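Local coordinates for ATP-dependent DNA helicase (Mycobacterium smegmatis, PDB 5V9X), which probably couples ATP hydrolysis to 3'-to-5' movement along single-stranded DNA, unwinding RNA:DNA duplexes, at residues P348-S360 against V367-A381. Residues are numbered along the deposited sequence; the frame is centred on the assembly and turned at random.
With nucleotides of chain B.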
ATOM      1  N   PRO A 348     -23.217  15.317 -25.110  1.00112.13           N
ATOM      2  CA  PRO A 348     -23.010  13.871 -24.979  1.00112.23           C
ATOM      3  C   PRO A 348     -21.853  13.524 -24.045  1.00110.64           C
ATOM      4  O   PRO A 348     -20.784  13.139 -24.521  1.00107.76           O
ATOM      5  CB  PRO A 348     -22.701  13.434 -26.412  1.00112.84           C
ATOM      6  CG  PRO A 348     -22.102  14.644 -27.047  1.00111.29           C
ATOM      7  CD  PRO A 348     -22.817  15.818 -26.436  1.00110.65           C
ATOM      8  N   PRO A 349     -22.065  13.660 -22.736  1.00113.19           N
ATOM      9  CA  PRO A 349     -20.984  13.378 -21.784  1.00109.72           C
ATOM     10  C   PRO A 349     -20.558  11.919 -21.841  1.00106.42           C
ATOM     11  O   PRO A 349     -21.376  11.020 -22.051  1.00108.10           O
ATOM     12  CB  PRO A 349     -21.602  13.727 -20.425  1.00108.62           C
ATOM     13  CG  PRO A 349     -22.761  14.616 -20.740  1.00112.05           C
ATOM     14  CD  PRO A 349     -23.283  14.137 -22.060  1.00113.14           C
ATOM     15  N   LEU A 350     -19.258  11.693 -21.664  1.00 88.48           N
ATOM     16  CA  LEU A 350     -18.752  10.336 -21.539  1.00 72.81           C
ATOM     17  C   LEU A 350     -19.355   9.671 -20.309  1.00 70.56           C
ATOM     18  O   LEU A 350     -19.536  10.307 -19.267  1.00 75.09           O
ATOM     19  CB  LEU A 350     -17.227  10.346 -21.435  1.00 60.58           C
ATOM     20  CG  LEU A 350     -16.445  10.825 -22.657  1.00 56.44           C
ATOM     21  CD1 LEU A 350     -14.987  11.054 -22.297  1.00 55.81           C
ATOM     22  CD2 LEU A 350     -16.563   9.817 -23.785  1.00 55.48           C
ATOM     23  N   LEU A 351     -19.680   8.385 -20.434  1.00 60.89           N
ATOM     24  CA  LEU A 351     -20.216   7.664 -19.286  1.00 54.72           C
ATOM     25  C   LEU A 351     -19.178   7.543 -18.179  1.00 55.92           C
ATOM     26  O   LEU A 351     -19.505   7.686 -16.995  1.00 60.14           O
ATOM     27  CB  LEU A 351     -20.705   6.279 -19.705  1.00 52.74           C
ATOM     28  CG  LEU A 351     -21.332   5.468 -18.568  1.00 52.40           C
ATOM     29  CD1 LEU A 351     -22.732   5.980 -18.244  1.00 43.87           C
ATOM     30  CD2 LEU A 351     -21.350   3.978 -18.884  1.00 59.34           C
ATOM     31  N   ALA A 352     -17.922   7.294 -18.543  1.00 53.68           N
ATOM     32  CA  ALA A 352     -16.860   7.066 -17.578  1.00 50.81           C
ATOM     33  C   ALA A 352     -15.659   7.939 -17.908  1.00 49.29           C
ATOM     34  O   ALA A 352     -15.461   8.359 -19.052  1.00 50.66           O
ATOM     35  CB  ALA A 352     -16.440   5.587 -17.547  1.00 48.01           C
ATOM     36  N   ARG A 353     -14.854   8.209 -16.883  1.00 45.95           N
ATOM     37  CA  ARG A 353     -13.616   8.956 -17.045  1.00 48.22           C
ATOM     38  C   ARG A 353     -12.578   8.411 -16.074  1.00 49.79           C
ATOM     39  O   ARG A 353     -12.916   7.857 -15.023  1.00 46.74           O
ATOM     40  CB  ARG A 353     -13.823  10.460 -16.832  1.00 51.13           C
ATOM     41  CG  ARG A 353     -14.275  11.201 -18.081  1.00 56.71           C
ATOM     42  CD  ARG A 353     -14.108  12.697 -17.923  1.00 58.49           C
ATOM     43  NE  ARG A 353     -15.139  13.277 -17.068  1.00 61.66           N
ATOM     44  CZ  ARG A 353     -15.015  14.441 -16.440  1.00 67.16           C
ATOM     45  NH1 ARG A 353     -13.896  15.144 -16.560  1.00 68.16           N
ATOM     46  NH2 ARG A 353     -16.004  14.898 -15.684  1.00 69.39           N
ATOM     47  N   ALA A 354     -11.310   8.577 -16.437  1.00 48.85           N
ATOM     48  CA  ALA A 354     -10.209   8.001 -15.680  1.00 48.28           C
ATOM     49  C   ALA A 354      -9.727   8.946 -14.585  1.00 51.08           C
ATOM     50  O   ALA A 354      -9.801  10.172 -14.710  1.00 49.41           O
ATOM     51  CB  ALA A 354      -9.045   7.659 -16.611  1.00 48.97           C
ATOM     52  N   HIS A 355      -9.228   8.354 -13.501  1.00 52.58           N
ATOM     53  CA  HIS A 355      -8.556   9.094 -12.438  1.00 44.85           C
ATOM     54  C   HIS A 355      -7.398   8.251 -11.933  1.00 45.33           C
ATOM     55  O   HIS A 355      -7.614   7.152 -11.412  1.00 44.83           O
ATOM     56  CB  HIS A 355      -9.511   9.432 -11.287  1.00 41.27           C
ATOM     57  CG  HIS A 355      -8.976  10.467 -10.345  1.00 41.33           C
ATOM     58  ND1 HIS A 355      -8.098  10.167  -9.326  1.00 42.89           N
ATOM     59  CD2 HIS A 355      -9.192  11.802 -10.272  1.00 40.49           C
ATOM     60  CE1 HIS A 355      -7.798  11.271  -8.665  1.00 41.66           C
ATOM     61  NE2 HIS A 355      -8.449  12.277  -9.219  1.00 40.97           N
ATOM     62  N   HIS A 356      -6.178   8.752 -12.097  1.00 45.28           N
ATOM     63  CA  HIS A 356      -4.985   8.097 -11.566  1.00 42.06           C
ATOM     64  C   HIS A 356      -3.833   9.096 -11.616  1.00 39.27           C
ATOM     65  O   HIS A 356      -3.989  10.234 -12.071  1.00 39.15           O
ATOM     66  CB  HIS A 356      -4.657   6.809 -12.328  1.00 45.23           C
ATOM     67  CG  HIS A 356      -4.506   6.993 -13.805  1.00 46.81           C
ATOM     68  ND1 HIS A 356      -3.348   7.464 -14.384  1.00 46.47           N
ATOM     69  CD2 HIS A 356      -5.365   6.753 -14.824  1.00 48.77           C
ATOM     70  CE1 HIS A 356      -3.501   7.510 -15.696  1.00 48.47           C
ATOM     71  NE2 HIS A 356      -4.717   7.083 -15.989  1.00 49.60           N
ATOM     72  N   GLY A 357      -2.666   8.649 -11.145  1.00 32.95           N
ATOM     73  CA  GLY A 357      -1.538   9.550 -10.973  1.00 30.20           C
ATOM     74  C   GLY A 357      -1.048  10.187 -12.260  1.00 43.49           C
ATOM     75  O   GLY A 357      -0.544  11.314 -12.243  1.00 48.27           O
ATOM     76  N   SER A 358      -1.180   9.487 -13.386  1.00 36.19           N
ATOM     77  CA  SER A 358      -0.691  10.019 -14.653  1.00 42.87           C
ATOM     78  C   SER A 358      -1.690  10.942 -15.341  1.00 46.72           C
ATOM     79  O   SER A 358      -1.342  11.558 -16.354  1.00 48.11           O
ATOM     80  CB  SER A 358      -0.310   8.872 -15.590  1.00 49.20           C
ATOM     81  OG  SER A 358       0.829   8.183 -15.102  1.00 49.34           O
ATOM     82  N   VAL A 359      -2.916  11.045 -14.830  1.00 46.91           N
ATOM     83  CA  VAL A 359      -3.840  12.067 -15.302  1.00 40.93           C
ATOM     84  C   VAL A 359      -3.360  13.425 -14.807  1.00 37.83           C
ATOM     85  O   VAL A 359      -2.834  13.548 -13.693  1.00 45.42           O
ATOM     86  CB  VAL A 359      -5.268  11.760 -14.815  1.00 44.34           C
ATOM     87  CG1 VAL A 359      -6.253  12.808 -15.304  1.00 32.54           C
ATOM     88  CG2 VAL A 359      -5.698  10.371 -15.264  1.00 32.37           C
ATOM     89  N   SER A 360      -3.516  14.450 -15.641  1.00 35.85           N
ATOM     90  CA  SER A 360      -3.134  15.795 -15.235  1.00 35.53           C
ATOM     91  C   SER A 360      -3.969  16.250 -14.042  1.00 39.07           C
ATOM     92  O   SER A 360      -5.021  15.685 -13.734  1.00 39.21           O
ATOM     93  CB  SER A 360      -3.309  16.774 -16.395  1.00 36.76           C
ATOM     94  OG  SER A 360      -4.666  16.841 -16.796  1.00 42.39           O
ATOM     95  N   VAL A 367     -12.719  15.621 -12.717  1.00 53.31           N
ATOM     96  CA  VAL A 367     -13.301  14.319 -12.405  1.00 50.30           C
ATOM     97  C   VAL A 367     -13.805  14.290 -10.967  1.00 49.49           C
ATOM     98  O   VAL A 367     -14.896  13.779 -10.688  1.00 50.63           O
ATOM     99  CB  VAL A 367     -12.277  13.202 -12.678  1.00 50.70           C
ATOM    100  CG1 VAL A 367     -12.753  11.883 -12.096  1.00 48.68           C
ATOM    101  CG2 VAL A 367     -12.037  13.062 -14.173  1.00 50.50           C
ATOM    102  N   GLU A 368     -13.027  14.846 -10.035  1.00 47.91           N
ATOM    103  CA  GLU A 368     -13.462  14.896  -8.642  1.00 45.77           C
ATOM    104  C   GLU A 368     -14.665  15.814  -8.467  1.00 44.05           C
ATOM    105  O   GLU A 368     -15.578  15.508  -7.692  1.00 44.72           O
ATOM    106  CB  GLU A 368     -12.310  15.358  -7.749  1.00 48.72           C
ATOM    107  CG  GLU A 368     -11.099  14.443  -7.760  1.00 47.11           C
ATOM    108  CD  GLU A 368      -9.870  15.098  -7.162  1.00 46.25           C
ATOM    109  OE1 GLU A 368     -10.024  15.982  -6.292  1.00 45.14           O
ATOM    110  OE2 GLU A 368      -8.748  14.733  -7.570  1.00 47.50           O
ATOM    111  N   ASP A 369     -14.685  16.945  -9.177  1.00 45.45           N
ATOM    112  CA  ASP A 369     -15.790  17.888  -9.033  1.00 44.13           C
ATOM    113  C   ASP A 369     -17.080  17.311  -9.605  1.00 44.47           C
ATOM    114  O   ASP A 369     -18.136  17.378  -8.966  1.00 43.34           O
ATOM    115  CB  ASP A 369     -15.437  19.215  -9.705  1.00 49.45           C
ATOM    116  CG  ASP A 369     -16.356  20.349  -9.280  1.00 68.88           C
ATOM    117  OD1 ASP A 369     -17.589  20.224  -9.442  1.00 76.19           O
ATOM    118  OD2 ASP A 369     -15.840  21.370  -8.774  1.00 77.07           O
ATOM    119  N   ASP A 370     -17.014  16.742 -10.812  1.00 50.51           N
ATOM    120  CA  ASP A 370     -18.203  16.148 -11.413  1.00 51.45           C
ATOM    121  C   ASP A 370     -18.658  14.894 -10.677  1.00 56.68           C
ATOM    122  O   ASP A 370     -19.838  14.537 -10.757  1.00 62.86           O
ATOM    123  CB  ASP A 370     -17.949  15.835 -12.887  1.00 49.86           C
ATOM    124  CG  ASP A 370     -17.819  17.086 -13.731  1.00 54.59           C
ATOM    125  OD1 ASP A 370     -18.237  18.164 -13.259  1.00 56.35           O
ATOM    126  OD2 ASP A 370     -17.304  16.992 -14.865  1.00 54.79           O
ATOM    127  N   LEU A 371     -17.751  14.218  -9.968  1.00 49.54           N
ATOM    128  CA  LEU A 371     -18.149  13.105  -9.114  1.00 47.03           C
ATOM    129  C   LEU A 371     -18.792  13.603  -7.828  1.00 49.63           C
ATOM    130  O   LEU A 371     -19.776  13.021  -7.355  1.00 52.86           O
ATOM    131  CB  LEU A 371     -16.937  12.228  -8.796  1.00 42.72           C
ATOM    132  CG  LEU A 371     -17.170  10.963  -7.968  1.00 39.74           C
ATOM    133  CD1 LEU A 371     -18.084  10.002  -8.708  1.00 33.07           C
ATOM    134  CD2 LEU A 371     -15.846  10.298  -7.638  1.00 38.47           C
ATOM    135  N   LYS A 372     -18.243  14.675  -7.250  1.00 48.02           N
ATOM    136  CA  LYS A 372     -18.810  15.255  -6.038  1.00 42.35           C
ATOM    137  C   LYS A 372     -20.258  15.680  -6.243  1.00 46.35           C
ATOM    138  O   LYS A 372     -21.072  15.583  -5.316  1.00 46.43           O
ATOM    139  CB  LYS A 372     -17.959  16.448  -5.592  1.00 32.84           C
ATOM    140  CG  LYS A 372     -18.211  16.919  -4.166  1.00 33.48           C
ATOM    141  CD  LYS A 372     -17.699  15.906  -3.156  1.00 33.20           C
ATOM    142  CE  LYS A 372     -17.636  16.488  -1.756  1.00 35.25           C
ATOM    143  NZ  LYS A 372     -16.990  15.543  -0.801  1.00 39.91           N
ATOM    144  N   SER A 373     -20.604  16.137  -7.447  1.00 46.19           N
ATOM    145  CA  SER A 373     -21.946  16.615  -7.748  1.00 44.65           C
ATOM    146  C   SER A 373     -22.830  15.554  -8.394  1.00 47.83           C
ATOM    147  O   SER A 373     -24.005  15.826  -8.662  1.00 46.76           O
ATOM    148  CB  SER A 373     -21.871  17.843  -8.660  1.00 40.73           C
ATOM    149  OG  SER A 373     -21.262  17.518  -9.897  1.00 41.28           O
ATOM    150  N   GLY A 374     -22.304  14.359  -8.648  1.00 46.46           N
ATOM    151  CA  GLY A 374     -23.075  13.323  -9.299  1.00 44.67           C
ATOM    152  C   GLY A 374     -23.233  13.482 -10.793  1.00 48.98           C
ATOM    153  O   GLY A 374     -23.855  12.618 -11.424  1.00 58.02           O
ATOM    154  N   ARG A 375     -22.699  14.560 -11.380  1.00 49.78           N
ATOM    155  CA  ARG A 375     -22.753  14.728 -12.830  1.00 51.52           C
ATOM    156  C   ARG A 375     -22.095  13.557 -13.548  1.00 48.63           C
ATOM    157  O   ARG A 375     -22.547  13.141 -14.621  1.00 51.74           O
ATOM    158  CB  ARG A 375     -22.074  16.038 -13.233  1.00 51.09           C
ATOM    159  CG  ARG A 375     -22.782  17.295 -12.770  1.00 51.05           C
ATOM    160  CD  ARG A 375     -23.794  17.769 -13.796  1.00 54.86           C
ATOM    161  NE  ARG A 375     -24.435  19.015 -13.389  1.00 58.66           N
ATOM    162  CZ  ARG A 375     -25.470  19.562 -14.019  1.00 61.69           C
ATOM    163  NH1 ARG A 375     -25.984  18.973 -15.091  1.00 57.51           N
ATOM    164  NH2 ARG A 375     -25.993  20.698 -13.575  1.00 67.04           N
ATOM    165  N   LEU A 376     -21.025  13.017 -12.971  1.00 44.30           N
ATOM    166  CA  LEU A 376     -20.283  11.910 -13.558  1.00 44.11           C
ATOM    167  C   LEU A 376     -20.796  10.597 -12.975  1.00 45.96           C
ATOM    168  O   LEU A 376     -20.778  10.405 -11.754  1.00 46.28           O
ATOM    169  CB  LEU A 376     -18.787  12.076 -13.292  1.00 43.46           C
ATOM    170  CG  LEU A 376     -17.846  11.017 -13.861  1.00 46.98           C
ATOM    171  CD1 LEU A 376     -17.860  11.036 -15.385  1.00 36.07           C
ATOM    172  CD2 LEU A 376     -16.435  11.221 -13.318  1.00 44.91           C
ATOM    173  N   ARG A 377     -21.244   9.696 -13.846  1.00 46.14           N
ATOM    174  CA  ARG A 377     -21.883   8.466 -13.400  1.00 46.48           C
ATOM    175  C   ARG A 377     -20.901   7.341 -13.117  1.00 44.13           C
ATOM    176  O   ARG A 377     -21.249   6.404 -12.388  1.00 40.57           O
ATOM    177  CB  ARG A 377     -22.907   7.996 -14.438  1.00 45.55           C
ATOM    178  CG  ARG A 377     -24.045   8.973 -14.653  1.00 42.77           C
ATOM    179  CD  ARG A 377     -25.227   8.284 -15.292  1.00 46.31           C
ATOM    180  NE  ARG A 377     -25.808   7.277 -14.408  1.00 45.16           N
ATOM    181  CZ  ARG A 377     -26.713   6.386 -14.794  1.00 54.50           C
ATOM    182  NH1 ARG A 377     -27.135   6.373 -16.052  1.00 60.50           N
ATOM    183  NH2 ARG A 377     -27.193   5.504 -13.928  1.00 56.99           N
ATOM    184  N   ALA A 378     -19.693   7.405 -13.670  1.00 44.03           N
ATOM    185  CA  ALA A 378     -18.693   6.380 -13.420  1.00 39.33           C
ATOM    186  C   ALA A 378     -17.307   6.999 -13.513  1.00 40.04           C
ATOM    187  O   ALA A 378     -17.051   7.845 -14.374  1.00 37.33           O
ATOM    188  CB  ALA A 378     -18.819   5.217 -14.410  1.00 36.84           C
ATOM    189  N   VAL A 379     -16.422   6.575 -12.614  1.00 39.30           N
ATOM    190  CA  VAL A 379     -15.009   6.921 -12.668  1.00 35.61           C
ATOM    191  C   VAL A 379     -14.210   5.638 -12.495  1.00 42.23           C
ATOM    192  O   VAL A 379     -14.495   4.841 -11.595  1.00 45.12           O
ATOM    193  CB  VAL A 379     -14.622   7.964 -11.599  1.00 36.05           C
ATOM    194  CG1 VAL A 379     -15.188   7.585 -10.240  1.00 38.10           C
ATOM    195  CG2 VAL A 379     -13.107   8.123 -11.528  1.00 32.02           C
ATOM    196  N   VAL A 380     -13.232   5.428 -13.369  1.00 42.94           N
ATOM    197  CA  VAL A 380     -12.351   4.268 -13.306  1.00 39.53           C
ATOM    198  C   VAL A 380     -11.041   4.731 -12.685  1.00 39.04           C
ATOM    199  O   VAL A 380     -10.248   5.425 -13.332  1.00 47.63           O
ATOM    200  CB  VAL A 380     -12.130   3.647 -14.691  1.00 38.74           C
ATOM    201  CG1 VAL A 380     -11.357   2.343 -14.568  1.00 40.50           C
ATOM    202  CG2 VAL A 380     -13.462   3.424 -15.392  1.00 37.80           C
ATOM    203  N   ALA A 381     -10.802   4.350 -11.436  1.00 36.05           N
ATOM    204  CA  ALA A 381      -9.696   4.893 -10.664  1.00 40.83           C
ATOM    205  C   ALA A 381      -8.749   3.797 -10.192  1.00 42.91           C
ATOM    206  O   ALA A 381      -9.102   2.616 -10.127  1.00 45.33           O
ATOM    207  CB  ALA A 381     -10.208   5.680  -9.451  1.00 38.96           C
TER
ATOM    208  P    DT B   8      -1.380   6.142  -8.849  1.00 46.82           P
ATOM    209  OP1  DT B   8      -2.613   6.811  -9.314  1.00 48.59           O
ATOM    210  OP2  DT B   8      -0.153   6.222  -9.671  1.00 47.28           O
ATOM    211  O5'  DT B   8      -1.027   6.665  -7.381  1.00 44.76           O
ATOM    212  C5'  DT B   8      -1.929   6.426  -6.305  1.00 41.95           C
ATOM    213  C4'  DT B   8      -1.232   6.601  -4.967  1.00 44.58           C
ATOM    214  O4'  DT B   8      -0.323   5.510  -4.741  1.00 41.69           O
ATOM    215  C3'  DT B   8      -0.376   7.853  -4.852  1.00 47.49           C
ATOM    216  O3'  DT B   8      -1.134   8.884  -4.246  1.00 48.48           O
ATOM    217  C2'  DT B   8       0.809   7.422  -3.960  1.00 45.75           C
ATOM    218  C1'  DT B   8       0.610   5.913  -3.776  1.00 40.69           C
ATOM    219  N1   DT B   8       1.856   5.113  -3.961  1.00 44.39           N
ATOM    220  C2   DT B   8       2.391   4.446  -2.884  1.00 46.75           C
ATOM    221  O2   DT B   8       1.898   4.471  -1.772  1.00 48.41           O
ATOM    222  N3   DT B   8       3.532   3.741  -3.158  1.00 53.84           N
ATOM    223  C4   DT B   8       4.180   3.640  -4.377  1.00 55.33           C
ATOM    224  O4   DT B   8       5.205   2.980  -4.523  1.00 58.54           O
ATOM    225  C5   DT B   8       3.566   4.365  -5.464  1.00 47.96           C
ATOM    226  C7   DT B   8       4.176   4.330  -6.833  1.00 48.96           C
ATOM    227  C6   DT B   8       2.447   5.058  -5.206  1.00 44.99           C
TER
HETATM  228  O   HOH W   1     -21.157  10.677 -16.693  1.00 45.13           O
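Strands 352-355 and 378-381 pair in parallel, with Val380 N bonded to Arg353 O (3.0 Å) and His355 N to Val380 O (3.1 Å). Helix 361-372 connects them in a beta-alpha-beta unit, and strand 352-355 forms one edge of the second helicase domain's parallel sheet. Arg353 and His355 point to the helix side of the sheet. The Arg353 chain bends at chi3 (-76°) and passes Val367, whose CG2 lies over one guanidinium face, 3.7 Å from NH1. NH2 forms a salt bridge to Asp370 OD2, with the two planes 55° apart. Its hydrogen bond is bent and weak, so charge probably dominates. Leu376 CD1 sits at the guanidinium edge. A chi1 of -166° carries the His355 ring past Val367 to the helix, where NE2 donates to the anti lone pair of Glu368 OE2 (3.0 Å). ND1 bonds Ser384, engaging both ring nitrogens. On the other face, Ala352 CB meets Ala378 CB at 4.0 Å, near helix 300-318. A salt bridge and a His-carboxylate hydrogen bond tie the edge strand to its crossover helix, and the strand runs on to Gly357 N, which donates to DNA phosphate oxygen OP1 of DT8 of chain B.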